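Mannosylglycerate hydrolase MGH1-like glycoside hydrolase domain-containing protein (PDB 4WVC) probably hydrolyses mannosylglycerate to mannose and glycerate, and glucosylglycerate to glucose and glycerate, as a glycoside hydrolase of family 63. Local coordinates at residues L27-W32 / E76-Y81; D80-P85 / P183-R188. One frame throughout, in Å; residues are numbered along the deposited sequence.

Interaction 1 (L27-W32 / E76-Y81). With DGY ((2R)-2,3-dihydroxypropanoic acid), chain E.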
loop_
_atom_site.group_PDB
_atom_site.type_symbol
_atom_site.label_atom_id
_atom_site.label_comp_id
_atom_site.label_asym_id
_atom_site.label_seq_id
_atom_site.Cartn_x
_atom_site.Cartn_y
_atom_site.Cartn_z
ATOM N N LEU A 27 -26.735 3.421 34.479
ATOM C CA LEU A 27 -26.514 4.282 33.316
ATOM C C LEU A 27 -26.701 3.492 32.009
ATOM O O LEU A 27 -27.412 3.932 31.106
ATOM C CB LEU A 27 -25.110 4.905 33.367
ATOM C CG LEU A 27 -24.647 5.797 32.192
ATOM C CD1 LEU A 27 -25.581 6.991 31.901
ATOM C CD2 LEU A 27 -23.237 6.279 32.455
ATOM N N TYR A 28 -26.075 2.321 31.932
ATOM C CA TYR A 28 -26.087 1.485 30.732
ATOM C C TYR A 28 -26.452 0.054 31.114
ATOM O O TYR A 28 -25.588 -0.832 31.152
ATOM C CB TYR A 28 -24.703 1.493 30.089
ATOM C CG TYR A 28 -24.215 2.848 29.609
ATOM C CD1 TYR A 28 -24.967 3.626 28.724
ATOM C CD2 TYR A 28 -22.971 3.325 30.003
ATOM C CE1 TYR A 28 -24.502 4.862 28.285
ATOM C CE2 TYR A 28 -22.496 4.550 29.559
ATOM C CZ TYR A 28 -23.267 5.317 28.706
ATOM O OH TYR A 28 -22.750 6.509 28.259
ATOM N N PRO A 29 -27.737 -0.186 31.419
ATOM C CA PRO A 29 -28.183 -1.467 31.981
ATOM C C PRO A 29 -28.468 -2.570 30.950
ATOM O O PRO A 29 -29.360 -3.392 31.176
ATOM C CB PRO A 29 -29.496 -1.070 32.678
ATOM C CG PRO A 29 -30.062 -0.011 31.789
ATOM C CD PRO A 29 -28.873 0.727 31.187
ATOM N N TYR A 30 -27.736 -2.591 29.832
ATOM C CA TYR A 30 -28.019 -3.486 28.709
ATOM C C TYR A 30 -26.697 -3.929 28.076
ATOM O O TYR A 30 -25.632 -3.473 28.484
ATOM C CB TYR A 30 -28.887 -2.779 27.655
ATOM C CG TYR A 30 -30.250 -2.243 28.123
ATOM C CD1 TYR A 30 -31.237 -3.096 28.605
ATOM C CD2 TYR A 30 -30.569 -0.888 28.004
ATOM C CE1 TYR A 30 -32.482 -2.614 29.006
ATOM C CE2 TYR A 30 -31.810 -0.394 28.395
ATOM C CZ TYR A 30 -32.768 -1.259 28.901
ATOM O OH TYR A 30 -34.010 -0.765 29.281
ATOM N N GLN A 31 -26.738 -4.793 27.078
ATOM C CA GLN A 31 -25.504 -5.116 26.342
ATOM C C GLN A 31 -25.264 -4.144 25.189
ATOM O O GLN A 31 -26.125 -3.988 24.340
ATOM C CB GLN A 31 -25.546 -6.540 25.777
ATOM C CG GLN A 31 -24.210 -6.977 25.217
ATOM C CD GLN A 31 -24.205 -8.426 24.835
ATOM O OE1 GLN A 31 -25.246 -9.000 24.569
ATOM N NE2 GLN A 31 -23.025 -9.036 24.824
ATOM N N TRP A 32 -24.094 -3.508 25.172
ATOM C CA TRP A 32 -23.656 -2.673 24.045
ATOM C C TRP A 32 -22.651 -3.423 23.160
ATOM O O TRP A 32 -21.859 -4.264 23.638
ATOM C CB TRP A 32 -23.071 -1.347 24.529
ATOM C CG TRP A 32 -24.024 -0.197 24.545
ATOM C CD1 TRP A 32 -24.080 0.832 23.642
ATOM C CD2 TRP A 32 -25.033 0.065 25.509
ATOM N NE1 TRP A 32 -25.078 1.707 23.982
ATOM C CE2 TRP A 32 -25.675 1.260 25.127
ATOM C CE3 TRP A 32 -25.475 -0.605 26.667
ATOM C CZ2 TRP A 32 -26.734 1.802 25.855
ATOM C CZ3 TRP A 32 -26.516 -0.059 27.385
ATOM C CH2 TRP A 32 -27.134 1.125 26.980
ATOM N N GLU A 76 -32.767 -7.213 29.695
ATOM C CA GLU A 76 -33.665 -7.184 30.840
ATOM C C GLU A 76 -34.363 -5.849 30.924
ATOM O O GLU A 76 -33.748 -4.811 30.741
ATOM C CB GLU A 76 -32.879 -7.412 32.141
ATOM C CG GLU A 76 -32.294 -8.815 32.314
ATOM C CD GLU A 76 -30.951 -8.851 33.066
ATOM O OE1 GLU A 76 -30.202 -7.838 33.094
ATOM O OE2 GLU A 76 -30.624 -9.924 33.627
ATOM N N GLN A 77 -35.649 -5.878 31.246
ATOM C CA GLN A 77 -36.421 -4.665 31.522
ATOM C C GLN A 77 -35.637 -3.731 32.427
ATOM O O GLN A 77 -34.948 -4.182 33.341
ATOM C CB GLN A 77 -37.740 -5.018 32.242
ATOM C CG GLN A 77 -38.801 -5.741 31.419
ATOM C CD GLN A 77 -39.400 -4.915 30.281
ATOM O OE1 GLN A 77 -40.048 -5.468 29.381
ATOM N NE2 GLN A 77 -39.216 -3.591 30.321
ATOM N N SER A 78 -35.752 -2.431 32.197
ATOM C CA SER A 78 -35.218 -1.442 33.133
ATOM C C SER A 78 -35.840 -0.085 32.839
ATOM O O SER A 78 -36.161 0.190 31.686
ATOM C CB SER A 78 -33.691 -1.389 33.018
ATOM O OG SER A 78 -33.170 -0.206 33.592
ATOM N N ARG A 79 -36.017 0.745 33.874
ATOM C CA ARG A 79 -36.485 2.128 33.702
ATOM C C ARG A 79 -35.328 3.126 33.717
ATOM O O ARG A 79 -35.516 4.329 33.529
ATOM C CB ARG A 79 -37.487 2.514 34.795
ATOM C CG ARG A 79 -38.842 1.807 34.684
ATOM C CD ARG A 79 -39.835 2.559 33.803
ATOM N NE ARG A 79 -41.038 1.748 33.571
ATOM C CZ ARG A 79 -42.048 1.594 34.434
ATOM N NH1 ARG A 79 -42.042 2.205 35.614
ATOM N NH2 ARG A 79 -43.077 0.811 34.114
ATOM N N ASP A 80 -34.124 2.610 33.913
ATOM C CA ASP A 80 -32.952 3.438 34.133
ATOM C C ASP A 80 -32.395 4.047 32.831
ATOM O O ASP A 80 -31.574 4.952 32.881
ATOM C CB ASP A 80 -31.848 2.612 34.830
ATOM C CG ASP A 80 -32.148 2.324 36.316
ATOM O OD1 ASP A 80 -32.707 3.193 37.012
ATOM O OD2 ASP A 80 -31.780 1.231 36.790
ATOM N N TYR A 81 -32.816 3.535 31.678
ATOM C CA TYR A 81 -32.252 3.965 30.402
ATOM C C TYR A 81 -33.305 4.426 29.419
ATOM O O TYR A 81 -34.316 3.758 29.213
ATOM C CB TYR A 81 -31.415 2.849 29.766
ATOM C CG TYR A 81 -30.755 3.275 28.480
ATOM C CD1 TYR A 81 -29.521 3.920 28.499
ATOM C CD2 TYR A 81 -31.381 3.064 27.235
ATOM C CE1 TYR A 81 -28.920 4.330 27.324
ATOM C CE2 TYR A 81 -30.782 3.473 26.055
ATOM C CZ TYR A 81 -29.560 4.109 26.107
ATOM O OH TYR A 81 -28.948 4.522 24.954
HETATM C C1 DGY E . -26.035 6.509 25.276
HETATM O O1 DGY E . -25.390 7.527 25.677
HETATM O O2 DGY E . -27.254 6.309 25.481
HETATM C C2 DGY E . -25.310 5.455 24.498
HETATM O O3 DGY E . -24.040 5.975 24.074
HETATM C C3 DGY E . -26.152 5.034 23.295
HETATM O O4 DGY E . -25.363 4.263 22.376
HETATM O O HOH W 1 -29.237 5.616 31.572
HETATM O O HOH W 2 -30.426 -5.835 30.326
#

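Interaction 2 (D80-P85 / P183-R188). With DGY ((2R)-2,3-dihydroxypropanoic acid), chain E.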
loop_
_atom_site.group_PDB
_atom_site.type_symbol
_atom_site.label_atom_id
_atom_site.label_comp_id
_atom_site.label_asym_id
_atom_site.label_seq_id
_atom_site.Cartn_x
_atom_site.Cartn_y
_atom_site.Cartn_z
ATOM N N ASP A 80 -34.124 2.610 33.913
ATOM C CA ASP A 80 -32.952 3.438 34.133
ATOM C C ASP A 80 -32.395 4.047 32.831
ATOM O O ASP A 80 -31.574 4.952 32.881
ATOM C CB ASP A 80 -31.848 2.612 34.830
ATOM C CG ASP A 80 -32.148 2.324 36.316
ATOM O OD1 ASP A 80 -32.707 3.193 37.012
ATOM O OD2 ASP A 80 -31.780 1.231 36.790
ATOM N N TYR A 81 -32.816 3.535 31.678
ATOM C CA TYR A 81 -32.252 3.965 30.402
ATOM C C TYR A 81 -33.305 4.426 29.419
ATOM O O TYR A 81 -34.316 3.758 29.213
ATOM C CB TYR A 81 -31.415 2.849 29.766
ATOM C CG TYR A 81 -30.755 3.275 28.480
ATOM C CD1 TYR A 81 -29.521 3.920 28.499
ATOM C CD2 TYR A 81 -31.381 3.064 27.235
ATOM C CE1 TYR A 81 -28.920 4.330 27.324
ATOM C CE2 TYR A 81 -30.782 3.473 26.055
ATOM C CZ TYR A 81 -29.560 4.109 26.107
ATOM O OH TYR A 81 -28.948 4.522 24.954
ATOM N N PHE A 82 -33.017 5.552 28.771
ATOM C CA PHE A 82 -33.800 6.040 27.645
ATOM C C PHE A 82 -32.862 6.437 26.471
ATOM O O PHE A 82 -31.881 7.167 26.683
ATOM C CB PHE A 82 -34.653 7.219 28.117
ATOM C CG PHE A 82 -35.433 7.880 27.029
ATOM C CD1 PHE A 82 -34.823 8.811 26.212
ATOM C CD2 PHE A 82 -36.771 7.581 26.834
ATOM C CE1 PHE A 82 -35.525 9.430 25.207
ATOM C CE2 PHE A 82 -37.483 8.190 25.823
ATOM C CZ PHE A 82 -36.850 9.105 24.993
ATOM N N PRO A 83 -33.189 6.001 25.220
ATOM C CA PRO A 83 -34.431 5.310 24.834
ATOM C C PRO A 83 -34.315 3.799 24.910
ATOM O O PRO A 83 -33.409 3.227 24.324
ATOM C CB PRO A 83 -34.679 5.784 23.389
ATOM C CG PRO A 83 -33.438 6.494 22.957
ATOM C CD PRO A 83 -32.393 6.338 24.030
ATOM N N GLY A 84 -35.231 3.176 25.652
ATOM C CA GLY A 84 -35.252 1.715 25.839
ATOM C C GLY A 84 -36.072 0.974 24.785
ATOM O O GLY A 84 -36.591 1.602 23.855
ATOM N N PRO A 85 -36.230 -0.359 24.946
ATOM C CA PRO A 85 -36.802 -1.182 23.876
ATOM C C PRO A 85 -38.130 -0.663 23.350
ATOM O O PRO A 85 -38.366 -0.710 22.153
ATOM C CB PRO A 85 -36.956 -2.579 24.508
ATOM C CG PRO A 85 -36.578 -2.449 25.938
ATOM C CD PRO A 85 -35.828 -1.167 26.117
ATOM N N PRO A 183 -42.521 13.679 20.286
ATOM C CA PRO A 183 -43.182 13.399 21.575
ATOM C C PRO A 183 -42.383 13.927 22.768
ATOM O O PRO A 183 -41.147 13.936 22.718
ATOM C CB PRO A 183 -43.204 11.870 21.619
ATOM C CG PRO A 183 -42.031 11.476 20.789
ATOM C CD PRO A 183 -42.072 12.441 19.640
ATOM N N PRO A 184 -43.068 14.387 23.830
ATOM C CA PRO A 184 -42.316 14.706 25.057
ATOM C C PRO A 184 -41.630 13.444 25.607
ATOM O O PRO A 184 -42.228 12.369 25.618
ATOM C CB PRO A 184 -43.406 15.211 26.016
ATOM C CG PRO A 184 -44.659 14.560 25.532
ATOM C CD PRO A 184 -44.524 14.455 24.037
ATOM N N TYR A 185 -40.378 13.555 26.021
ATOM C CA TYR A 185 -39.682 12.417 26.631
ATOM C C TYR A 185 -38.978 12.892 27.878
ATOM O O TYR A 185 -38.679 14.075 27.993
ATOM C CB TYR A 185 -38.658 11.793 25.668
ATOM C CG TYR A 185 -37.614 12.761 25.182
ATOM C CD1 TYR A 185 -37.881 13.615 24.130
ATOM C CD2 TYR A 185 -36.359 12.832 25.781
ATOM C CE1 TYR A 185 -36.929 14.508 23.675
ATOM C CE2 TYR A 185 -35.397 13.714 25.330
ATOM C CZ TYR A 185 -35.693 14.548 24.278
ATOM O OH TYR A 185 -34.761 15.433 23.851
ATOM N N GLU A 186 -38.678 11.965 28.786
ATOM C CA GLU A 186 -37.813 12.273 29.933
ATOM C C GLU A 186 -36.518 11.473 29.796
ATOM O O GLU A 186 -36.535 10.253 29.595
ATOM C CB GLU A 186 -38.457 12.052 31.313
ATOM C CG GLU A 186 -39.091 10.680 31.551
ATOM C CD GLU A 186 -38.811 10.138 32.954
ATOM O OE1 GLU A 186 -38.669 8.893 33.115
ATOM O OE2 GLU A 186 -38.719 10.965 33.885
ATOM N N ARG A 187 -35.406 12.197 29.851
ATOM C CA ARG A 187 -34.092 11.588 29.816
ATOM C C ARG A 187 -33.754 10.951 31.139
ATOM O O ARG A 187 -34.051 11.504 32.199
ATOM C CB ARG A 187 -33.042 12.641 29.509
ATOM C CG ARG A 187 -33.115 13.113 28.084
ATOM C CD ARG A 187 -32.072 14.113 27.695
ATOM N NE ARG A 187 -30.703 13.800 28.064
ATOM C CZ ARG A 187 -29.703 14.615 27.746
ATOM N NH1 ARG A 187 -29.960 15.721 27.053
ATOM N NH2 ARG A 187 -28.451 14.307 28.079
ATOM N N ARG A 188 -33.118 9.793 31.066
ATOM C CA ARG A 188 -32.688 9.074 32.251
ATOM C C ARG A 188 -31.161 9.107 32.510
ATOM O O ARG A 188 -30.743 8.970 33.652
ATOM C CB ARG A 188 -33.184 7.635 32.168
ATOM C CG ARG A 188 -34.680 7.475 31.861
ATOM C CD ARG A 188 -35.596 8.291 32.775
ATOM N NE ARG A 188 -35.349 8.041 34.196
ATOM C CZ ARG A 188 -36.008 7.164 34.964
ATOM N NH1 ARG A 188 -36.978 6.393 34.472
ATOM N NH2 ARG A 188 -35.684 7.053 36.247
HETATM C C1 DGY E . -26.035 6.509 25.276
HETATM O O1 DGY E . -25.390 7.527 25.677
HETATM O O2 DGY E . -27.254 6.309 25.481
HETATM C C2 DGY E . -25.310 5.455 24.498
HETATM O O3 DGY E . -24.040 5.975 24.074
HETATM C C3 DGY E . -26.152 5.034 23.295
HETATM O O4 DGY E . -25.363 4.263 22.376
HETATM O O HOH W 3 -31.943 9.610 28.393
#

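Interaction 1 (L27-W32 / E76-Y81)
Trp32 and Tyr81 meet at the wall of the substrate pocket, where both hold the bound glycerate (DGY). The six-membered ring of Trp32 turns its edge to one face of Tyr81 in an edge-to-face pair, planes at 78°. Trp32 CH2 lies 3.7 Å from Tyr81 CE1. Tyr81 has CG anti to its backbone N (chi1 -177°), which sends the ring inward to the ligand. Its OH donates to carboxylate atom O2 of DGY at 2.5 Å. Trp32 NE1 donates to hydroxyl O4 of DGY at 3.0 Å, nearly straight at 166°. At the root of the ring, Tyr81 CB packs on Tyr30 CE2 (3.5 Å) and touches the Pro29 ring at CD. Tyr28 sits with its ring edge near DGY C1, and its own OH hydrogen-bonds to Glu393, Arg198 and Tyr349. One water joins the carbonyls of Leu27 and Asp80. Another accepts from Glu76 N and donates to Pro29 O. Ser78 OG accepts from Asp80 N in an ST turn. A leucine in place of Tyr81 would probably leave the carboxylate without this donor and Trp32 without the ring face its edge meets. The glycerate is thus gripped at carboxylate and hydroxyl by two aromatic side chains that also pack on each other.

Interaction 2 (D80-P85 / P183-R188)
Phe82 meets both Tyr185 and Arg188 in this contact. The rings of Phe82 and Tyr185 are near parallel, with planes at 5°, but slid apart so that they barely overlap; the centroids are 5.3 Å apart. The touching is done by the end of Phe82: CZ reaches Tyr185 CB at 3.3 Å, and CE1 lies 3.5 Å from Tyr185 CD2. One face of the Phe82 ring lies against the carbonyl of Glu186, with Glu186 O 3.7 Å from Phe82 CG. The opposite face is covered by Pro83 CB, from the residue that follows Phe82 through a cis peptide bond. Phe82 CG is anti to its backbone N (chi1 176°), which carries the ring across to the 183-188 segment.

Arg188 packs with its aliphatic part. Its CB is 3.2 Å from Asp80 O, and its CG is 3.8 Å from Phe82 CB. The chain then bends at chi2 and chi3, and Arg188 NH1 makes a salt bridge with Glu186 OE1 at 3.3 Å. A water links the two backbones, donating to Phe82 O and accepting from Arg188 N.

Further out, helix 201-216 backs the ring pair: Leu208 touches both Phe82 and Tyr185, and the Tyr185 hydroxyl is hydrogen-bonded to Asp205. Asp80 O is also hydrogen-bonded to His192 NE2.

This is loop-on-loop packing near the surface. It joins the segment before helix 85-88 to the one before helix 189-192. The arrangement is consistent with the long loops that connect the helices of an (alpha/alpha)6 barrel, the catalytic fold of family 63.

Interactions 1 and 2 share Asp80 and Tyr81, and their centres are about 11 Å apart. The loop 76-85 runs through both. In interaction 1 it meets 27-32 at the glycerate; in interaction 2 it meets 183-188 nearer the surface. Tyr81 and Phe82, neighbours in the chain, serve the two sides: one ring goes to the ligand, the other to Tyr185. The contacts also touch directly, with Arg79 O 2.7 Å from Arg188 NH1 and Tyr30 OH 3.7 Å from Pro85 CD. Asp165, the likely proton donor, Arg198 and Tyr349 also hydrogen-bond to the glycerate. Glu393, the likely proton acceptor, lies beside Tyr28 of interaction 1.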